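Local coordinates for cobalamin biosynthesis protein CobN (Mycobacterium tuberculosis, PDB 7C6O) that is the large, catalytic subunit of cobaltochelatase, which probably inserts cobalt into the corrin ring during cobalamin biosynthesis, at residues Gln696-Gly700 and Arg1122-Trp1128; Gly1136-Phe1141 and Phe1181-Asn1186. All coordinates share one frame; numbering follows the deposited sequence. Where two conformers were deposited one is given.

Both contacts are largely buried and lie on the same side of the chain's centre, their own centres about 16 Å apart. They follow each other along the chain: contact 1 sets strand 696-698 against the junction of helices 1111-1123 and 1126-1132, and contact 2 sets the start of the next helix, 1136-1157, against the end of helix 1176-1185. Chemistry separates them. Contact 1 is rich in arginine, with charges balanced largely by acids from elsewhere in the fold, and one margin reaches the surface through Arg-1127. Contact 2 packs neutral side chains helix to helix and carries one direct hydrogen bond, from an asparagine amide to a backbone carbonyl.

Contact 1 (Gln696-Gly700 and Arg1122-Trp1128)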
loop_
_atom_site.group_PDB
_atom_site.type_symbol
_atom_site.label_atom_id
_atom_site.label_comp_id
_atom_site.label_asym_id
_atom_site.label_seq_id
_atom_site.Cartn_x
_atom_site.Cartn_y
_atom_site.Cartn_z
ATOM N N GLN A 696 -21.787 -11.819 -0.738
ATOM C CA GLN A 696 -21.509 -11.240 -2.045
ATOM C C GLN A 696 -20.300 -11.923 -2.670
ATOM O O GLN A 696 -19.272 -12.110 -2.011
ATOM C CB GLN A 696 -21.256 -9.737 -1.920
ATOM C CG GLN A 696 -22.473 -8.929 -1.499
ATOM C CD GLN A 696 -23.502 -8.811 -2.607
ATOM O OE1 GLN A 696 -24.701 -8.713 -2.349
ATOM N NE2 GLN A 696 -23.034 -8.811 -3.847
ATOM N N ILE A 697 -20.424 -12.299 -3.942
ATOM C CA ILE A 697 -19.315 -12.847 -4.710
ATOM C C ILE A 697 -19.240 -12.090 -6.027
ATOM O O ILE A 697 -20.188 -11.417 -6.438
ATOM C CB ILE A 697 -19.455 -14.361 -4.977
ATOM C CG1 ILE A 697 -20.699 -14.632 -5.825
ATOM C CG2 ILE A 697 -19.509 -15.139 -3.670
ATOM C CD1 ILE A 697 -20.835 -16.076 -6.268
ATOM N N ARG A 698 -18.096 -12.193 -6.694
ATOM C CA ARG A 698 -17.971 -11.509 -7.972
ATOM C C ARG A 698 -18.806 -12.216 -9.032
ATOM O O ARG A 698 -18.921 -13.445 -9.045
ATOM C CB ARG A 698 -16.509 -11.409 -8.402
ATOM C CG ARG A 698 -15.804 -12.712 -8.703
ATOM C CD ARG A 698 -14.359 -12.399 -9.061
ATOM N NE ARG A 698 -13.524 -13.580 -9.259
ATOM C CZ ARG A 698 -13.014 -14.304 -8.268
ATOM N NH1 ARG A 698 -13.280 -13.981 -7.010
ATOM N NH2 ARG A 698 -12.248 -15.355 -8.535
ATOM N N ASP A 699 -19.413 -11.419 -9.904
ATOM C CA ASP A 699 -20.349 -11.859 -10.930
ATOM C C ASP A 699 -19.834 -11.468 -12.308
ATOM O O ASP A 699 -20.599 -11.132 -13.217
ATOM C CB ASP A 699 -21.739 -11.285 -10.669
ATOM C CG ASP A 699 -22.813 -11.974 -11.480
ATOM O OD1 ASP A 699 -22.764 -13.217 -11.592
ATOM O OD2 ASP A 699 -23.705 -11.273 -11.999
ATOM N N GLY A 700 -18.521 -11.515 -12.469
ATOM C CA GLY A 700 -17.827 -11.094 -13.662
ATOM C C GLY A 700 -16.510 -10.454 -13.282
ATOM O O GLY A 700 -16.069 -10.524 -12.136
ATOM N N ARG A 1122 -18.549 -19.972 -4.014
ATOM C CA ARG A 1122 -17.873 -19.333 -5.135
ATOM C C ARG A 1122 -17.221 -20.343 -6.073
ATOM O O ARG A 1122 -17.505 -20.341 -7.275
ATOM C CB ARG A 1122 -16.831 -18.335 -4.616
ATOM C CG ARG A 1122 -16.432 -17.254 -5.617
ATOM C CD ARG A 1122 -15.211 -17.654 -6.425
ATOM N NE ARG A 1122 -14.020 -17.788 -5.589
ATOM C CZ ARG A 1122 -12.878 -18.330 -5.998
ATOM N NH1 ARG A 1122 -12.771 -18.799 -7.237
ATOM N NH2 ARG A 1122 -11.844 -18.411 -5.167
ATOM N N VAL A 1123 -16.360 -21.212 -5.531
ATOM C CA VAL A 1123 -15.467 -22.021 -6.362
ATOM C C VAL A 1123 -16.258 -22.871 -7.353
ATOM O O VAL A 1123 -15.971 -22.874 -8.557
ATOM C CB VAL A 1123 -14.550 -22.890 -5.483
ATOM C CG1 VAL A 1123 -13.731 -23.839 -6.342
ATOM C CG2 VAL A 1123 -13.631 -22.009 -4.642
ATOM N N VAL A 1124 -17.256 -23.603 -6.870
ATOM C CA VAL A 1124 -18.080 -24.443 -7.733
ATOM C C VAL A 1124 -19.507 -23.907 -7.841
ATOM O O VAL A 1124 -20.423 -24.643 -8.213
ATOM C CB VAL A 1124 -18.067 -25.911 -7.273
ATOM C CG1 VAL A 1124 -16.670 -26.495 -7.408
ATOM C CG2 VAL A 1124 -18.566 -26.031 -5.844
ATOM N N ASN A 1125 -19.706 -22.638 -7.516
ATOM C CA ASN A 1125 -21.000 -21.997 -7.704
ATOM C C ASN A 1125 -21.243 -21.802 -9.194
ATOM O O ASN A 1125 -20.465 -21.095 -9.849
ATOM C CB ASN A 1125 -21.029 -20.658 -6.967
ATOM C CG ASN A 1125 -22.409 -20.034 -6.930
ATOM O OD1 ASN A 1125 -23.220 -20.225 -7.834
ATOM N ND2 ASN A 1125 -22.681 -19.276 -5.873
ATOM N N PRO A 1126 -22.292 -22.395 -9.772
ATOM C CA PRO A 1126 -22.501 -22.249 -11.222
ATOM C C PRO A 1126 -22.644 -20.806 -11.671
ATOM O O PRO A 1126 -22.307 -20.492 -12.819
ATOM C CB PRO A 1126 -23.784 -23.057 -11.477
ATOM C CG PRO A 1126 -24.452 -23.170 -10.140
ATOM C CD PRO A 1126 -23.337 -23.214 -9.137
ATOM N N ARG A 1127 -23.115 -19.911 -10.797
ATOM C CA ARG A 1127 -23.217 -18.503 -11.167
ATOM C C ARG A 1127 -21.839 -17.884 -11.368
ATOM O O ARG A 1127 -21.638 -17.094 -12.298
ATOM C CB ARG A 1127 -24.002 -17.730 -10.105
ATOM C CG ARG A 1127 -25.494 -18.027 -10.088
ATOM C CD ARG A 1127 -26.206 -17.208 -9.018
ATOM N NE ARG A 1127 -25.811 -15.803 -9.060
ATOM C CZ ARG A 1127 -26.310 -14.908 -9.908
ATOM N NH1 ARG A 1127 -27.230 -15.268 -10.793
ATOM N NH2 ARG A 1127 -25.889 -13.651 -9.873
ATOM N N TRP A 1128 -20.878 -18.231 -10.508
ATOM C CA TRP A 1128 -19.529 -17.695 -10.662
ATOM C C TRP A 1128 -18.815 -18.321 -11.852
ATOM O O TRP A 1128 -18.118 -17.626 -12.599
ATOM C CB TRP A 1128 -18.715 -17.911 -9.388
ATOM C CG TRP A 1128 -17.319 -17.383 -9.516
ATOM C CD1 TRP A 1128 -16.916 -16.088 -9.365
ATOM C CD2 TRP A 1128 -16.147 -18.131 -9.856
ATOM N NE1 TRP A 1128 -15.564 -15.983 -9.580
ATOM C CE2 TRP A 1128 -15.067 -17.225 -9.881
ATOM C CE3 TRP A 1128 -15.904 -19.478 -10.139
ATOM C CZ2 TRP A 1128 -13.764 -17.624 -10.174
ATOM C CZ3 TRP A 1128 -14.609 -19.873 -10.426
ATOM C CH2 TRP A 1128 -13.556 -18.949 -10.444
HETATM O O HOH W 1 -23.433 -15.486 -13.720
#
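Arg-698, in the one of its two deposited conformers described, runs alongside Trp-1128, and this pair carries much of the contact. The arginine chain is extended from CG to NE (chi2 -178°), which lays it along the indole edge: CG is 3.4 Å from Trp-1128 NE1, and Arg-698 NH2 reaches Trp-1128 CZ2 at 3.2 Å. The guanidinium stands nearly upright to the ring, 87° between planes, with NE1 over one guanidinium face. Both nitrogens are donors, so the approach of Arg-698 NE to Trp-1128 NE1 is no hydrogen bond. Arg-1122, bent at chi2 and chi3, lays its CD over the centre of the indole face, 3.4 Å above it.

The charged groups come next. Arg-698 NH2 and Arg-1122 NH1 are 3.7 Å apart, a like-charge pair that Asp-1070 bridges by salt bridges to both arginines, while Asp-1067 holds Arg-1122 as well. At the exposed margin Asp-699 OD1 lies 3.6 Å from Arg-1127 NH2, a salt bridge of charges alone because the oxygen sits well out of the guanidinium plane. One water donates to both Asp-699 OD1 and Arg-1127 O.

Ile-697 is the apolar member: its CD1 packs 4.2 Å from Trp-1128 CB and touches amide ND2 of Asn-1125 at 3.7 Å. Asn-1125 is the N-cap of helix 1126-1132, its OD1 accepting from Arg-1127 N; its ND2 bonds Ala-1121 O and Ala-620 O.

Strand 696-698 pairs antiparallel with strand 617-619 and abuts the turn between helices 1111-1123 and 1126-1132, while helices 1136-1157 and 1162-1174 pack against Trp-1128.

Contact 2 (Gly1136-Phe1141 and Phe1181-Asn1186); sequences GYKGAF and FMTESN
Asn-1186 reaches from the end of helix 1176-1185 to Tyr-1137 and Ala-1140 in the first turns of helix 1136-1157. Its CB rests 3.6 Å from Ala-1140 CB. With CG anti to the backbone N, the amide lies over one face of the tyrosine ring, the planes 12° apart, and CG is 3.4 Å from Tyr-1137 CE2. OD1 is near the same ring carbon but makes its hydrogen bond to Ala-1189 N. At the tip, ND2 sits 3.2 Å above the ring plane toward the rim and donates to Tyr-1137 O (3.3 Å, N-H...O 163°). That carbonyl also accepts from Phe-1141 N, so two donors grip it.

Around this pair, Ala-1140 CB meets Met-1182 SD at 3.5 Å and also Phe-1181 CE2. The Phe-1181 ring brings CZ to 3.2 Å from Gly-1136 O. Ser-1185 OG lies beside Gly-1136 CA and bonds Asp-421, which also takes Tyr-1137 N.

The two short helical segments cross at -127°, axes 8.9 Å apart at closest, in a helix-helix interface where Asn-1186 is both stacked amide and N-cap of helix 1187-1203.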
loop_
_atom_site.group_PDB
_atom_site.type_symbol
_atom_site.label_atom_id
_atom_site.label_comp_id
_atom_site.label_asym_id
_atom_site.label_seq_id
_atom_site.Cartn_x
_atom_site.Cartn_y
_atom_site.Cartn_z
ATOM N N GLY A 1136 -13.543 -15.019 -21.149
ATOM C CA GLY A 1136 -12.486 -15.548 -21.999
ATOM C C GLY A 1136 -11.235 -15.962 -21.248
ATOM O O GLY A 1136 -11.289 -16.660 -20.230
ATOM N N TYR A 1137 -10.084 -15.517 -21.767
ATOM C CA TYR A 1137 -8.788 -15.940 -21.241
ATOM C C TYR A 1137 -8.674 -15.664 -19.745
ATOM O O TYR A 1137 -8.254 -16.535 -18.973
ATOM C CB TYR A 1137 -7.665 -15.235 -22.010
ATOM C CG TYR A 1137 -6.267 -15.473 -21.471
ATOM C CD1 TYR A 1137 -5.746 -14.677 -20.459
ATOM C CD2 TYR A 1137 -5.461 -16.480 -21.988
ATOM C CE1 TYR A 1137 -4.475 -14.886 -19.967
ATOM C CE2 TYR A 1137 -4.180 -16.693 -21.503
ATOM C CZ TYR A 1137 -3.694 -15.892 -20.490
ATOM O OH TYR A 1137 -2.422 -16.093 -19.996
ATOM N N LYS A 1138 -9.040 -14.455 -19.319
ATOM C CA LYS A 1138 -8.855 -14.082 -17.919
ATOM C C LYS A 1138 -9.833 -14.819 -17.012
ATOM O O LYS A 1138 -9.488 -15.181 -15.882
ATOM C CB LYS A 1138 -8.998 -12.570 -17.757
ATOM C CG LYS A 1138 -8.627 -12.047 -16.375
ATOM C CD LYS A 1138 -7.238 -12.505 -15.955
ATOM C CE LYS A 1138 -6.712 -11.686 -14.784
ATOM N NZ LYS A 1138 -7.704 -11.576 -13.681
ATOM N N GLY A 1139 -11.059 -15.052 -17.485
ATOM C CA GLY A 1139 -11.983 -15.872 -16.721
ATOM C C GLY A 1139 -11.452 -17.275 -16.497
ATOM O O GLY A 1139 -11.545 -17.817 -15.393
ATOM N N ALA A 1140 -10.879 -17.876 -17.542
ATOM C CA ALA A 1140 -10.244 -19.182 -17.402
ATOM C C ALA A 1140 -9.031 -19.108 -16.484
ATOM O O ALA A 1140 -8.775 -20.034 -15.704
ATOM C CB ALA A 1140 -9.843 -19.710 -18.778
ATOM N N PHE A 1141 -8.274 -18.011 -16.573
ATOM C CA PHE A 1141 -7.135 -17.790 -15.687
ATOM C C PHE A 1141 -7.557 -17.835 -14.222
ATOM O O PHE A 1141 -6.870 -18.437 -13.389
ATOM C CB PHE A 1141 -6.491 -16.441 -16.030
ATOM C CG PHE A 1141 -5.306 -16.076 -15.172
ATOM C CD1 PHE A 1141 -5.479 -15.526 -13.911
ATOM C CD2 PHE A 1141 -4.016 -16.240 -15.652
ATOM C CE1 PHE A 1141 -4.392 -15.180 -13.131
ATOM C CE2 PHE A 1141 -2.925 -15.892 -14.878
ATOM C CZ PHE A 1141 -3.114 -15.361 -13.616
ATOM N N PHE A 1181 -14.648 -24.339 -23.074
ATOM C CA PHE A 1181 -14.291 -22.948 -22.819
ATOM C C PHE A 1181 -12.805 -22.807 -22.512
ATOM O O PHE A 1181 -12.128 -21.926 -23.058
ATOM C CB PHE A 1181 -15.140 -22.401 -21.670
ATOM C CG PHE A 1181 -14.581 -21.155 -21.046
ATOM C CD1 PHE A 1181 -14.664 -19.937 -21.702
ATOM C CD2 PHE A 1181 -13.973 -21.200 -19.801
ATOM C CE1 PHE A 1181 -14.147 -18.789 -21.132
ATOM C CE2 PHE A 1181 -13.459 -20.052 -19.224
ATOM C CZ PHE A 1181 -13.547 -18.846 -19.892
ATOM N N MET A 1182 -12.280 -23.668 -21.635
ATOM C CA MET A 1182 -10.858 -23.621 -21.303
ATOM C C MET A 1182 -9.993 -23.854 -22.534
ATOM O O MET A 1182 -8.984 -23.169 -22.732
ATOM C CB MET A 1182 -10.527 -24.659 -20.229
ATOM C CG MET A 1182 -11.192 -24.441 -18.878
ATOM S SD MET A 1182 -10.580 -23.010 -17.968
ATOM C CE MET A 1182 -8.812 -23.301 -18.001
ATOM N N THR A 1183 -10.371 -24.819 -23.373
ATOM C CA THR A 1183 -9.556 -25.149 -24.538
ATOM C C THR A 1183 -9.495 -23.988 -25.527
ATOM O O THR A 1183 -8.439 -23.710 -26.105
ATOM C CB THR A 1183 -10.103 -26.409 -25.212
ATOM O OG1 THR A 1183 -10.040 -27.505 -24.292
ATOM C CG2 THR A 1183 -9.298 -26.749 -26.460
ATOM N N GLU A 1184 -10.616 -23.289 -25.723
ATOM C CA GLU A 1184 -10.638 -22.204 -26.696
ATOM C C GLU A 1184 -9.942 -20.954 -26.167
ATOM O O GLU A 1184 -9.159 -20.325 -26.889
ATOM C CB GLU A 1184 -12.082 -21.896 -27.092
ATOM C CG GLU A 1184 -12.777 -23.056 -27.796
ATOM C CD GLU A 1184 -14.264 -22.825 -27.992
ATOM O OE1 GLU A 1184 -14.818 -21.910 -27.346
ATOM O OE2 GLU A 1184 -14.879 -23.562 -28.792
ATOM N N SER A 1185 -10.204 -20.579 -24.913
ATOM C CA SER A 1185 -9.704 -19.314 -24.381
ATOM C C SER A 1185 -8.346 -19.414 -23.698
ATOM O O SER A 1185 -7.567 -18.456 -23.759
ATOM C CB SER A 1185 -10.714 -18.723 -23.391
ATOM O OG SER A 1185 -11.845 -18.205 -24.068
ATOM N N ASN A 1186 -8.041 -20.526 -23.033
ATOM C CA ASN A 1186 -6.799 -20.582 -22.271
ATOM C C ASN A 1186 -6.343 -22.024 -22.086
ATOM O O ASN A 1186 -6.394 -22.556 -20.968
ATOM C CB ASN A 1186 -6.984 -19.896 -20.914
ATOM C CG ASN A 1186 -5.667 -19.519 -20.260
ATOM O OD1 ASN A 1186 -4.623 -20.102 -20.549
ATOM N ND2 ASN A 1186 -5.715 -18.543 -19.361
#